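Local atomic coordinates of avidin (Gallus gallus, PDB entry 5LUR), a protein that natively binds biotin as a tetramer and, in this engineered form, holds the steroid progesterone in the pocket of its beta barrel. Residues K94-T99 with Y121-R126; M18-T23 with G35-T40; S79-T84 with W101-S106. The protein carries 12 engineered substitutions. One frame throughout, in Å; residues are numbered along the deposited sequence.

Contact 1 of 3, residues K94-T99 with Y121-R126; sequences KEVLKT and YNIFTR. Engineered in segment 121-126: Tyr121 (natural residue Ile). With STR (progesterone), chain C.
Phe124 packs against Leu97 and Thr99 where strand 95-104 runs antiparallel to strand 117-126, their local axes 4.7 Å apart. Its CB lies beside Leu97, with Phe124 CB 3.9 Å from Leu97 CD1. Because CG stands anti to the carbonyl carbon (chi1 -61°), the ring swings toward Thr99, and Phe124 CD1 comes to 3.9 Å from Thr99 CG2. One atom further out, Phe124 CE1 is 3.7 Å from Thr99 OG1, which lies at the ring edge; the two side chains cross at about a right angle.

The Thr99 hydroxyl is turned to the backbone as well. Asn122 O receives two hydrogen bonds from this one residue, from Thr99 N at 2.9 Å and from Thr99 OG1 at 2.8 Å, so the threonine clasps a single carbonyl. The Asn122 side chain lies alongside that of Thr99 and leads away toward the acetyl end of progesterone, at a separation too short to interpret.

At the other end of the ladder, Arg126 holds Glu95 side-on in a salt bridge. Arg126 NE donates to Glu95 OE1 at 2.7 Å and Arg126 NH2 to Glu95 OE2 at 3.1 Å; the carboxylate is turned 54° from the guanidinium, so the two groups are far from coplanar. Ser9 N also bonds Glu95 OE2, and Thr11 O accepts from Arg126 NH1, tying the pair to the chain's start.

Leu97 and Phe124 face the barrel interior beside Trp14 of strand 12-15, while Lys98 and Ile123 point outward to the engineered Tyr121 of the second subunit; strand 80-89 flanks strand 95-104 on its other edge.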
loop_
_atom_site.group_PDB
_atom_site.type_symbol
_atom_site.label_atom_id
_atom_site.label_comp_id
_atom_site.label_asym_id
_atom_site.label_seq_id
_atom_site.Cartn_x
_atom_site.Cartn_y
_atom_site.Cartn_z
ATOM N N LYS A 94 17.172 0.630 -22.126
ATOM C CA LYS A 94 15.789 1.150 -22.249
ATOM C C LYS A 94 15.382 1.904 -20.973
ATOM O O LYS A 94 15.733 1.501 -19.857
ATOM C CB LYS A 94 14.763 0.050 -22.604
ATOM C CG LYS A 94 14.248 0.134 -24.042
ATOM C CD LYS A 94 13.417 -1.090 -24.444
ATOM C CE LYS A 94 11.997 -1.084 -23.879
ATOM N NZ LYS A 94 11.025 -0.481 -24.835
ATOM N N GLU A 95 14.677 3.012 -21.172
ATOM C CA GLU A 95 14.086 3.783 -20.090
ATOM C C GLU A 95 12.774 3.156 -19.670
ATOM O O GLU A 95 11.889 2.952 -20.500
ATOM C CB GLU A 95 13.751 5.202 -20.521
ATOM C CG GLU A 95 14.915 6.140 -20.779
ATOM C CD GLU A 95 14.434 7.357 -21.538
ATOM O OE1 GLU A 95 14.010 7.175 -22.705
ATOM O OE2 GLU A 95 14.425 8.468 -20.969
ATOM N N VAL A 96 12.631 2.920 -18.374
ATOM C CA VAL A 96 11.421 2.337 -17.841
ATOM C C VAL A 96 11.001 3.067 -16.574
ATOM O O VAL A 96 11.839 3.411 -15.749
ATOM C CB VAL A 96 11.574 0.812 -17.650
ATOM C CG1 VAL A 96 13.018 0.406 -17.541
ATOM C CG2 VAL A 96 10.810 0.298 -16.437
ATOM N N LEU A 97 9.702 3.312 -16.445
ATOM C CA LEU A 97 9.123 3.852 -15.223
ATOM C C LEU A 97 8.586 2.674 -14.407
ATOM O O LEU A 97 7.735 1.949 -14.895
ATOM C CB LEU A 97 7.992 4.832 -15.561
ATOM C CG LEU A 97 8.315 5.886 -16.621
ATOM C CD1 LEU A 97 7.106 6.714 -17.054
ATOM C CD2 LEU A 97 9.408 6.793 -16.092
ATOM N N LYS A 98 9.101 2.456 -13.198
ATOM C CA LYS A 98 8.504 1.478 -12.262
ATOM C C LYS A 98 7.712 2.317 -11.269
ATOM O O LYS A 98 8.273 3.192 -10.628
ATOM C CB LYS A 98 9.532 0.618 -11.507
ATOM C CG LYS A 98 10.719 0.097 -12.302
ATOM C CD LYS A 98 10.438 -1.155 -13.118
ATOM C CE LYS A 98 10.974 -2.432 -12.478
ATOM N NZ LYS A 98 9.941 -3.062 -11.609
ATOM N N THR A 99 6.417 2.049 -11.170
ATOM C CA THR A 99 5.499 2.879 -10.417
ATOM C C THR A 99 4.642 2.019 -9.513
ATOM O O THR A 99 4.393 0.857 -9.793
ATOM C CB THR A 99 4.562 3.742 -11.330
ATOM O OG1 THR A 99 3.504 2.950 -11.896
ATOM C CG2 THR A 99 5.336 4.372 -12.457
ATOM N N TYR A 121 0.417 -1.547 -8.976
ATOM C CA TYR A 121 1.714 -1.194 -9.585
ATOM C C TYR A 121 1.533 -1.037 -11.097
ATOM O O TYR A 121 0.516 -1.481 -11.673
ATOM C CB TYR A 121 2.775 -2.256 -9.267
ATOM C CG TYR A 121 2.475 -3.548 -9.946
ATOM C CD1 TYR A 121 1.563 -4.464 -9.399
ATOM C CD2 TYR A 121 3.057 -3.847 -11.184
ATOM C CE1 TYR A 121 1.256 -5.654 -10.066
ATOM C CE2 TYR A 121 2.755 -5.022 -11.867
ATOM C CZ TYR A 121 1.867 -5.924 -11.315
ATOM O OH TYR A 121 1.601 -7.061 -12.036
ATOM N N ASN A 122 2.510 -0.387 -11.727
ATOM C CA ASN A 122 2.548 -0.300 -13.169
ATOM C C ASN A 122 3.939 -0.071 -13.633
ATOM O O ASN A 122 4.659 0.714 -13.032
ATOM C CB ASN A 122 1.686 0.853 -13.657
ATOM C CG ASN A 122 0.524 0.395 -14.486
ATOM O OD1 ASN A 122 0.643 -0.550 -15.270
ATOM N ND2 ASN A 122 -0.598 1.074 -14.355
ATOM N N ILE A 123 4.299 -0.742 -14.724
ATOM C CA ILE A 123 5.586 -0.552 -15.388
ATOM C C ILE A 123 5.336 0.070 -16.754
ATOM O O ILE A 123 4.626 -0.524 -17.567
ATOM C CB ILE A 123 6.283 -1.880 -15.602
ATOM C CG1 ILE A 123 6.426 -2.580 -14.253
ATOM C CG2 ILE A 123 7.625 -1.666 -16.287
ATOM C CD1 ILE A 123 6.850 -4.032 -14.329
ATOM N N PHE A 124 5.897 1.251 -16.983
ATOM C CA PHE A 124 5.794 1.924 -18.271
ATOM C C PHE A 124 7.088 1.890 -19.098
ATOM O O PHE A 124 8.194 1.995 -18.589
ATOM C CB PHE A 124 5.416 3.393 -18.092
ATOM C CG PHE A 124 4.095 3.614 -17.417
ATOM C CD1 PHE A 124 4.007 3.684 -16.030
ATOM C CD2 PHE A 124 2.946 3.784 -18.167
ATOM C CE1 PHE A 124 2.795 3.904 -15.408
ATOM C CE2 PHE A 124 1.735 4.008 -17.547
ATOM C CZ PHE A 124 1.658 4.064 -16.166
ATOM N N THR A 125 6.927 1.777 -20.395
ATOM C CA THR A 125 8.046 1.883 -21.320
ATOM C C THR A 125 7.601 2.803 -22.434
ATOM O O THR A 125 6.392 3.049 -22.594
ATOM C CB THR A 125 8.439 0.521 -21.910
ATOM O OG1 THR A 125 7.301 -0.057 -22.543
ATOM C CG2 THR A 125 8.936 -0.435 -20.824
ATOM N N ARG A 126 8.578 3.326 -23.172
ATOM C CA ARG A 126 8.299 4.221 -24.296
ATOM C C ARG A 126 7.591 3.521 -25.447
ATOM O O ARG A 126 7.716 2.307 -25.640
ATOM C CB ARG A 126 9.572 4.928 -24.779
ATOM C CG ARG A 126 9.945 6.082 -23.869
ATOM C CD ARG A 126 10.846 7.051 -24.563
ATOM N NE ARG A 126 11.568 7.912 -23.619
ATOM C CZ ARG A 126 11.046 8.949 -22.951
ATOM N NH1 ARG A 126 9.760 9.296 -23.073
ATOM N NH2 ARG A 126 11.827 9.645 -22.144
HETATM C C1 STR C . -10.263 2.069 -16.608
HETATM C C2 STR C . -11.575 1.327 -16.381
HETATM C C3 STR C . -12.540 2.090 -15.499
HETATM O O3 STR C . -13.723 1.805 -15.546
HETATM C C4 STR C . -12.083 3.163 -14.580
HETATM C C5 STR C . -10.793 3.566 -14.520
HETATM C C6 STR C . -10.421 4.557 -13.426
HETATM C C7 STR C . -9.141 4.116 -12.691
HETATM C C8 STR C . -8.024 3.450 -13.547
HETATM C C9 STR C . -8.625 2.383 -14.534
HETATM C C10 STR C . -9.701 3.015 -15.477
HETATM C C11 STR C . -7.547 1.509 -15.253
HETATM C C12 STR C . -6.400 1.007 -14.363
HETATM C C13 STR C . -5.764 2.136 -13.534
HETATM C C14 STR C . -6.858 2.836 -12.705
HETATM C C15 STR C . -6.060 3.676 -11.711
HETATM C C16 STR C . -4.809 2.849 -11.460
HETATM C C17 STR C . -4.848 1.639 -12.417
HETATM C C18 STR C . -4.984 3.109 -14.461
HETATM C C19 STR C . -9.073 4.202 -16.264
HETATM C C20 STR C . -3.526 1.038 -12.928
HETATM O O20 STR C . -2.485 1.690 -12.937
HETATM C C21 STR C . -3.496 -0.387 -13.447
#

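Contact 2 of 3, residues M18-T23 with G35-T40; sequences MNHNMT and GTYIAT. Engineered in segment 18-23: Met18 (natural residue Leu), Asn19 (natural residue Gly), His20 (natural residue Ser). Engineered in segment 35-40: Ala39 (natural residue Thr), Thr40 (natural residue Ala). With STR (progesterone), chain C.
His20 and Tyr37 are brought together by their first torsions: CG of His20 is set beside the backbone nitrogen (chi1 -64°), whereas CG of Tyr37 lies roughly opposite the backbone nitrogen (chi1 -153°), leaning the phenol across toward the imidazole. Tyr37 lies on strand 32-40 of a beta hairpin in the avidin barrel, and His20 immediately precedes the partner strand, 21-24. His20 ND1 and Tyr37 OH share a hydrogen bond of 2.9 Å in which either could be the donor. ND1 approaches in the plane of the phenol ring, at its edge, and the two ring planes stand 66° apart, an oblique meeting.

The imidazole, an engineered replacement for serine, is enclosed from both faces. Ala39 CB, itself engineered from threonine, makes a CH-pi contact 3.8 Å from the centroid of the His20 ring, and Met18 CB, another engineered residue, lies above the opposite face toward the rim. Met18 then runs extended past the ring, and its CE comes to 3.6 Å from C21 of progesterone.

Deeper in the barrel, Met22 bends at its last torsion and sets SD obliquely beside the Tyr37 ring, 4.1 Å from Tyr37 CD2, a Met-aromatic contact. The hairpin ladder itself is regular: Asn21 pairs with Ile38 and Thr23 with Thr36 through reciprocal backbone bonds. On the outer face the CD1 methyl of Ile38 folds back toward Asn21 and Thr23. Trp74 meets the Tyr37 ring edge-to-face. With its ND1 turned to the phenol, the histidine presents carbon to the steroid, where His20 CE1 is 3.6 Å from the angular methyl C18.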
loop_
_atom_site.group_PDB
_atom_site.type_symbol
_atom_site.label_atom_id
_atom_site.label_comp_id
_atom_site.label_asym_id
_atom_site.label_seq_id
_atom_site.Cartn_x
_atom_site.Cartn_y
_atom_site.Cartn_z
ATOM N N MET A 18 -1.246 -2.868 -20.221
ATOM C CA MET A 18 -2.676 -2.749 -20.491
ATOM C C MET A 18 -3.018 -1.829 -21.656
ATOM O O MET A 18 -4.179 -1.508 -21.838
ATOM C CB MET A 18 -3.364 -2.209 -19.249
ATOM C CG MET A 18 -2.925 -2.887 -17.977
ATOM S SD MET A 18 -4.021 -2.438 -16.632
ATOM C CE MET A 18 -3.289 -3.418 -15.316
ATOM N N ASN A 19 -2.025 -1.384 -22.420
ATOM C CA ASN A 19 -2.229 -0.465 -23.566
ATOM C C ASN A 19 -2.832 0.886 -23.247
ATOM O O ASN A 19 -3.521 1.493 -24.088
ATOM C CB ASN A 19 -3.025 -1.151 -24.656
ATOM C CG ASN A 19 -2.405 -2.459 -25.030
ATOM O OD1 ASN A 19 -2.739 -3.506 -24.468
ATOM N ND2 ASN A 19 -1.411 -2.396 -25.905
ATOM N N HIS A 20 -2.545 1.366 -22.036
ATOM C CA HIS A 20 -2.761 2.751 -21.719
ATOM C C HIS A 20 -1.676 3.507 -22.440
ATOM O O HIS A 20 -0.647 2.935 -22.792
ATOM C CB HIS A 20 -2.650 2.981 -20.236
ATOM C CG HIS A 20 -3.691 2.267 -19.450
ATOM N ND1 HIS A 20 -3.602 2.094 -18.087
ATOM C CD2 HIS A 20 -4.835 1.660 -19.837
ATOM C CE1 HIS A 20 -4.655 1.420 -17.667
ATOM N NE2 HIS A 20 -5.422 1.150 -18.707
ATOM N N ASN A 21 -1.938 4.771 -22.732
ATOM C CA ASN A 21 -0.947 5.653 -23.320
ATOM C C ASN A 21 -0.986 6.879 -22.456
ATOM O O ASN A 21 -2.039 7.485 -22.254
ATOM C CB ASN A 21 -1.260 5.992 -24.779
ATOM C CG ASN A 21 -1.506 4.747 -25.635
ATOM O OD1 ASN A 21 -2.401 4.730 -26.489
ATOM N ND2 ASN A 21 -0.724 3.689 -25.396
ATOM N N MET A 22 0.163 7.200 -21.896
ATOM C CA MET A 22 0.332 8.351 -21.055
ATOM C C MET A 22 1.300 9.246 -21.810
ATOM O O MET A 22 2.288 8.757 -22.342
ATOM C CB MET A 22 0.914 7.882 -19.727
ATOM C CG MET A 22 1.373 8.993 -18.794
ATOM S SD MET A 22 1.916 8.321 -17.224
ATOM C CE MET A 22 3.635 7.915 -17.482
ATOM N N THR A 23 1.016 10.540 -21.869
ATOM C CA THR A 23 1.846 11.499 -22.611
ATOM C C THR A 23 2.219 12.656 -21.709
ATOM O O THR A 23 1.331 13.334 -21.186
ATOM C CB THR A 23 1.110 12.093 -23.832
ATOM O OG1 THR A 23 0.626 11.032 -24.669
ATOM C CG2 THR A 23 2.044 13.014 -24.625
ATOM N N GLY A 35 0.309 16.365 -18.251
ATOM C CA GLY A 35 0.201 15.447 -19.365
ATOM C C GLY A 35 -1.169 14.891 -19.473
ATOM O O GLY A 35 -2.107 15.473 -18.974
ATOM N N THR A 36 -1.264 13.722 -20.067
ATOM C CA THR A 36 -2.553 13.113 -20.322
ATOM C C THR A 36 -2.467 11.620 -20.084
ATOM O O THR A 36 -1.471 11.017 -20.422
ATOM C CB THR A 36 -2.969 13.427 -21.780
ATOM O OG1 THR A 36 -3.177 14.843 -21.904
ATOM C CG2 THR A 36 -4.235 12.735 -22.173
ATOM N N TYR A 37 -3.518 11.034 -19.521
ATOM C CA TYR A 37 -3.642 9.594 -19.405
ATOM C C TYR A 37 -4.838 9.094 -20.223
ATOM O O TYR A 37 -6.003 9.384 -19.912
ATOM C CB TYR A 37 -3.798 9.218 -17.946
ATOM C CG TYR A 37 -3.320 7.833 -17.602
ATOM C CD1 TYR A 37 -4.040 6.707 -17.990
ATOM C CD2 TYR A 37 -2.152 7.645 -16.861
ATOM C CE1 TYR A 37 -3.597 5.436 -17.657
ATOM C CE2 TYR A 37 -1.710 6.376 -16.522
ATOM C CZ TYR A 37 -2.423 5.277 -16.922
ATOM O OH TYR A 37 -1.967 4.023 -16.585
ATOM N N ILE A 38 -4.533 8.340 -21.277
ATOM C CA ILE A 38 -5.543 7.774 -22.155
ATOM C C ILE A 38 -5.739 6.328 -21.734
ATOM O O ILE A 38 -4.757 5.622 -21.546
ATOM C CB ILE A 38 -5.090 7.835 -23.624
ATOM C CG1 ILE A 38 -4.675 9.270 -24.047
ATOM C CG2 ILE A 38 -6.211 7.351 -24.512
ATOM C CD1 ILE A 38 -3.175 9.598 -23.977
ATOM N N ALA A 39 -6.980 5.885 -21.564
ATOM C CA ALA A 39 -7.235 4.469 -21.252
ATOM C C ALA A 39 -8.591 3.954 -21.723
ATOM O O ALA A 39 -9.591 4.675 -21.679
ATOM C CB ALA A 39 -7.091 4.214 -19.767
ATOM N N THR A 40 -8.607 2.691 -22.158
ATOM C CA THR A 40 -9.853 1.979 -22.480
ATOM C C THR A 40 -10.708 1.855 -21.204
ATOM O O THR A 40 -10.179 1.580 -20.134
ATOM C CB THR A 40 -9.607 0.585 -23.152
ATOM O OG1 THR A 40 -8.534 -0.113 -22.501
ATOM C CG2 THR A 40 -9.268 0.738 -24.649
HETATM C C1 STR C . -10.263 2.069 -16.608
HETATM C C2 STR C . -11.575 1.327 -16.381
HETATM C C3 STR C . -12.540 2.090 -15.499
HETATM O O3 STR C . -13.723 1.805 -15.546
HETATM C C4 STR C . -12.083 3.163 -14.580
HETATM C C5 STR C . -10.793 3.566 -14.520
HETATM C C6 STR C . -10.421 4.557 -13.426
HETATM C C7 STR C . -9.141 4.116 -12.691
HETATM C C8 STR C . -8.024 3.450 -13.547
HETATM C C9 STR C . -8.625 2.383 -14.534
HETATM C C10 STR C . -9.701 3.015 -15.477
HETATM C C11 STR C . -7.547 1.509 -15.253
HETATM C C12 STR C . -6.400 1.007 -14.363
HETATM C C13 STR C . -5.764 2.136 -13.534
HETATM C C14 STR C . -6.858 2.836 -12.705
HETATM C C15 STR C . -6.060 3.676 -11.711
HETATM C C16 STR C . -4.809 2.849 -11.460
HETATM C C17 STR C . -4.848 1.639 -12.417
HETATM C C18 STR C . -4.984 3.109 -14.461
HETATM C C19 STR C . -9.073 4.202 -16.264
HETATM C C20 STR C . -3.526 1.038 -12.928
HETATM O O20 STR C . -2.485 1.690 -12.937
HETATM C C21 STR C . -3.496 -0.387 -13.447
HETATM O O HOH W 1 -6.134 1.122 -23.205
#

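Contact 3 of 3, residues S79-T84 with W101-S106; sequences STTVFT and WLLRSS. With STR (progesterone), chain C.
Phe83 and Trp101 form a non-hydrogen-bonded pair in the beta hairpin of strands 80-89 and 95-104, on the inner wall of the avidin barrel. Among the aromatic contacts, Trp101 CB sits over the Phe83 face in a CH-pi contact, 3.9 Å from the ring centroid. The indole itself meets the phenyl obliquely, Trp101 CD1 lying 3.6 Å from Phe83 CE2. With its CG placed between the backbone N and the carbonyl carbon (chi1 54°), the indole lies under the steroid, whose C16 stands 3.6 Å above the middle of the ring system. Cutting the side chain back to an alanine is likely to deprive the steroid D ring of the flat surface beneath it, and Phe83 CE2 of its CD1 neighbour.

The backbone bonds are reciprocal, joining Thr80 to Arg104 and Val82 to Leu102. Arg104 NE further donates to Ser105 O at 3.0 Å, while its NH1 makes a salt bridge with Asp113. Thr81 OG1 bonds Trp74 NE1 and lies 3.3 Å from steroid C15.

Apolar packing continues outward, with Val82 CG2 against Leu102 CB, both facing neighbouring subunits.

Beyond the strand ends a water joins Ser79 OG, at 3.0 Å, to Ser106 N.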
loop_
_atom_site.group_PDB
_atom_site.type_symbol
_atom_site.label_atom_id
_atom_site.label_comp_id
_atom_site.label_asym_id
_atom_site.label_seq_id
_atom_site.Cartn_x
_atom_site.Cartn_y
_atom_site.Cartn_z
ATOM N N SER A 79 -13.331 9.332 -8.844
ATOM C CA SER A 79 -12.104 8.865 -8.230
ATOM C C SER A 79 -10.901 9.739 -8.534
ATOM O O SER A 79 -10.935 10.633 -9.371
ATOM C CB SER A 79 -11.829 7.445 -8.690
ATOM O OG SER A 79 -12.944 6.636 -8.390
ATOM N N THR A 80 -9.832 9.462 -7.822
ATOM C CA THR A 80 -8.545 10.090 -8.071
ATOM C C THR A 80 -7.484 9.008 -7.911
ATOM O O THR A 80 -7.610 8.140 -7.045
ATOM C CB THR A 80 -8.291 11.205 -7.039
ATOM O OG1 THR A 80 -9.304 12.187 -7.160
ATOM C CG2 THR A 80 -6.973 11.879 -7.242
ATOM N N THR A 81 -6.436 9.066 -8.715
ATOM C CA THR A 81 -5.355 8.107 -8.580
ATOM C C THR A 81 -4.060 8.864 -8.500
ATOM O O THR A 81 -3.891 9.773 -9.278
ATOM C CB THR A 81 -5.311 7.116 -9.781
ATOM O OG1 THR A 81 -6.444 6.243 -9.719
ATOM C CG2 THR A 81 -4.031 6.280 -9.774
ATOM N N VAL A 82 -3.153 8.465 -7.602
ATOM C CA VAL A 82 -1.816 9.030 -7.587
ATOM C C VAL A 82 -0.788 7.950 -7.898
ATOM O O VAL A 82 -0.900 6.843 -7.420
ATOM C CB VAL A 82 -1.455 9.738 -6.256
ATOM C CG1 VAL A 82 -2.205 11.054 -6.114
ATOM C CG2 VAL A 82 -1.710 8.844 -5.056
ATOM N N PHE A 83 0.213 8.292 -8.700
ATOM C CA PHE A 83 1.340 7.398 -9.034
ATOM C C PHE A 83 2.639 7.950 -8.484
ATOM O O PHE A 83 2.862 9.157 -8.530
ATOM C CB PHE A 83 1.535 7.306 -10.547
ATOM C CG PHE A 83 0.489 6.503 -11.263
ATOM C CD1 PHE A 83 -0.750 7.063 -11.579
ATOM C CD2 PHE A 83 0.770 5.205 -11.695
ATOM C CE1 PHE A 83 -1.715 6.328 -12.290
ATOM C CE2 PHE A 83 -0.172 4.466 -12.393
ATOM C CZ PHE A 83 -1.431 5.021 -12.686
ATOM N N THR A 84 3.494 7.083 -7.963
ATOM C CA THR A 84 4.874 7.484 -7.688
ATOM C C THR A 84 5.852 6.402 -8.133
ATOM O O THR A 84 5.506 5.224 -8.223
ATOM C CB THR A 84 5.135 7.878 -6.213
ATOM O OG1 THR A 84 6.411 8.514 -6.122
ATOM C CG2 THR A 84 5.214 6.682 -5.331
ATOM N N TRP A 101 0.866 2.847 -7.284
ATOM C CA TRP A 101 -0.207 3.796 -7.254
ATOM C C TRP A 101 -1.231 3.550 -6.165
ATOM O O TRP A 101 -1.343 2.450 -5.639
ATOM C CB TRP A 101 -0.900 3.803 -8.614
ATOM C CG TRP A 101 -1.390 2.461 -9.142
ATOM C CD1 TRP A 101 -0.789 1.712 -10.094
ATOM C CD2 TRP A 101 -2.589 1.758 -8.777
ATOM N NE1 TRP A 101 -1.505 0.581 -10.347
ATOM C CE2 TRP A 101 -2.629 0.579 -9.564
ATOM C CE3 TRP A 101 -3.623 1.994 -7.857
ATOM C CZ2 TRP A 101 -3.676 -0.377 -9.458
ATOM C CZ3 TRP A 101 -4.644 1.055 -7.746
ATOM C CH2 TRP A 101 -4.658 -0.123 -8.542
ATOM N N LEU A 102 -1.996 4.599 -5.857
ATOM C CA LEU A 102 -3.154 4.493 -4.957
ATOM C C LEU A 102 -4.363 5.045 -5.656
ATOM O O LEU A 102 -4.327 6.158 -6.131
ATOM C CB LEU A 102 -2.941 5.283 -3.670
ATOM C CG LEU A 102 -1.797 4.819 -2.805
ATOM C CD1 LEU A 102 -1.482 5.858 -1.766
ATOM C CD2 LEU A 102 -2.159 3.501 -2.147
ATOM N N LEU A 103 -5.430 4.276 -5.701
ATOM C CA LEU A 103 -6.644 4.717 -6.328
ATOM C C LEU A 103 -7.692 4.961 -5.268
ATOM O O LEU A 103 -8.115 4.013 -4.579
ATOM C CB LEU A 103 -7.126 3.663 -7.309
ATOM C CG LEU A 103 -8.584 3.714 -7.751
ATOM C CD1 LEU A 103 -8.925 5.009 -8.444
ATOM C CD2 LEU A 103 -8.811 2.538 -8.676
ATOM N N ARG A 104 -8.107 6.225 -5.159
ATOM C CA ARG A 104 -9.090 6.671 -4.185
ATOM C C ARG A 104 -10.476 6.722 -4.809
ATOM O O ARG A 104 -10.682 7.415 -5.800
ATOM C CB ARG A 104 -8.728 8.054 -3.663
ATOM C CG ARG A 104 -9.749 8.658 -2.713
ATOM C CD ARG A 104 -9.819 7.829 -1.442
ATOM N NE ARG A 104 -11.052 8.029 -0.695
ATOM C CZ ARG A 104 -11.146 8.053 0.632
ATOM N NH1 ARG A 104 -10.076 7.908 1.415
ATOM N NH2 ARG A 104 -12.335 8.253 1.200
ATOM N N SER A 105 -11.416 6.002 -4.214
ATOM C CA SER A 105 -12.811 6.077 -4.615
ATOM C C SER A 105 -13.566 7.105 -3.786
ATOM O O SER A 105 -13.162 7.463 -2.680
ATOM C CB SER A 105 -13.473 4.704 -4.478
ATOM O OG SER A 105 -13.066 3.859 -5.542
ATOM N N SER A 106 -14.675 7.588 -4.325
ATOM C CA SER A 106 -15.568 8.461 -3.567
ATOM C C SER A 106 -16.502 7.630 -2.730
ATOM O O SER A 106 -17.211 6.783 -3.271
ATOM C CB SER A 106 -16.410 9.307 -4.502
ATOM O OG SER A 106 -17.102 10.273 -3.735
HETATM C C1 STR C . -10.263 2.069 -16.608
HETATM C C2 STR C . -11.575 1.327 -16.381
HETATM C C3 STR C . -12.540 2.090 -15.499
HETATM O O3 STR C . -13.723 1.805 -15.546
HETATM C C4 STR C . -12.083 3.163 -14.580
HETATM C C5 STR C . -10.793 3.566 -14.520
HETATM C C6 STR C . -10.421 4.557 -13.426
HETATM C C7 STR C . -9.141 4.116 -12.691
HETATM C C8 STR C . -8.024 3.450 -13.547
HETATM C C9 STR C . -8.625 2.383 -14.534
HETATM C C10 STR C . -9.701 3.015 -15.477
HETATM C C11 STR C . -7.547 1.509 -15.253
HETATM C C12 STR C . -6.400 1.007 -14.363
HETATM C C13 STR C . -5.764 2.136 -13.534
HETATM C C14 STR C . -6.858 2.836 -12.705
HETATM C C15 STR C . -6.060 3.676 -11.711
HETATM C C16 STR C . -4.809 2.849 -11.460
HETATM C C17 STR C . -4.848 1.639 -12.417
HETATM C C18 STR C . -4.984 3.109 -14.461
HETATM C C19 STR C . -9.073 4.202 -16.264
HETATM C C20 STR C . -3.526 1.038 -12.928
HETATM O O20 STR C . -2.485 1.690 -12.937
HETATM C C21 STR C . -3.496 -0.387 -13.447
HETATM O O HOH W 2 -15.567 6.680 -6.943
#

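How the contacts relate
Progesterone draws the three contacts together: contact 1 brings Asn122 beside its C20 end, contact 2 lines the side carrying C18, and contact 3 supports the D ring. All belong to one closed antiparallel barrel, contacts 1 and 3 sharing strand 95-104 and lying on opposite sides of the chain's centre, centres about 18 Å apart. They meet through a probable hydrogen bond from Trp101 NE1 to O of the engineered Tyr121 (3.2 Å). Contact 2, one strand removed from contact 1, meets it in the interior, where Tyr37 OH is 3.6 Å from Phe124 CZ and Met22 CE is 3.7 Å from Leu97 CD1. Tyr37 OH also lies 4.1 Å from Phe83 CZ, bridging all three.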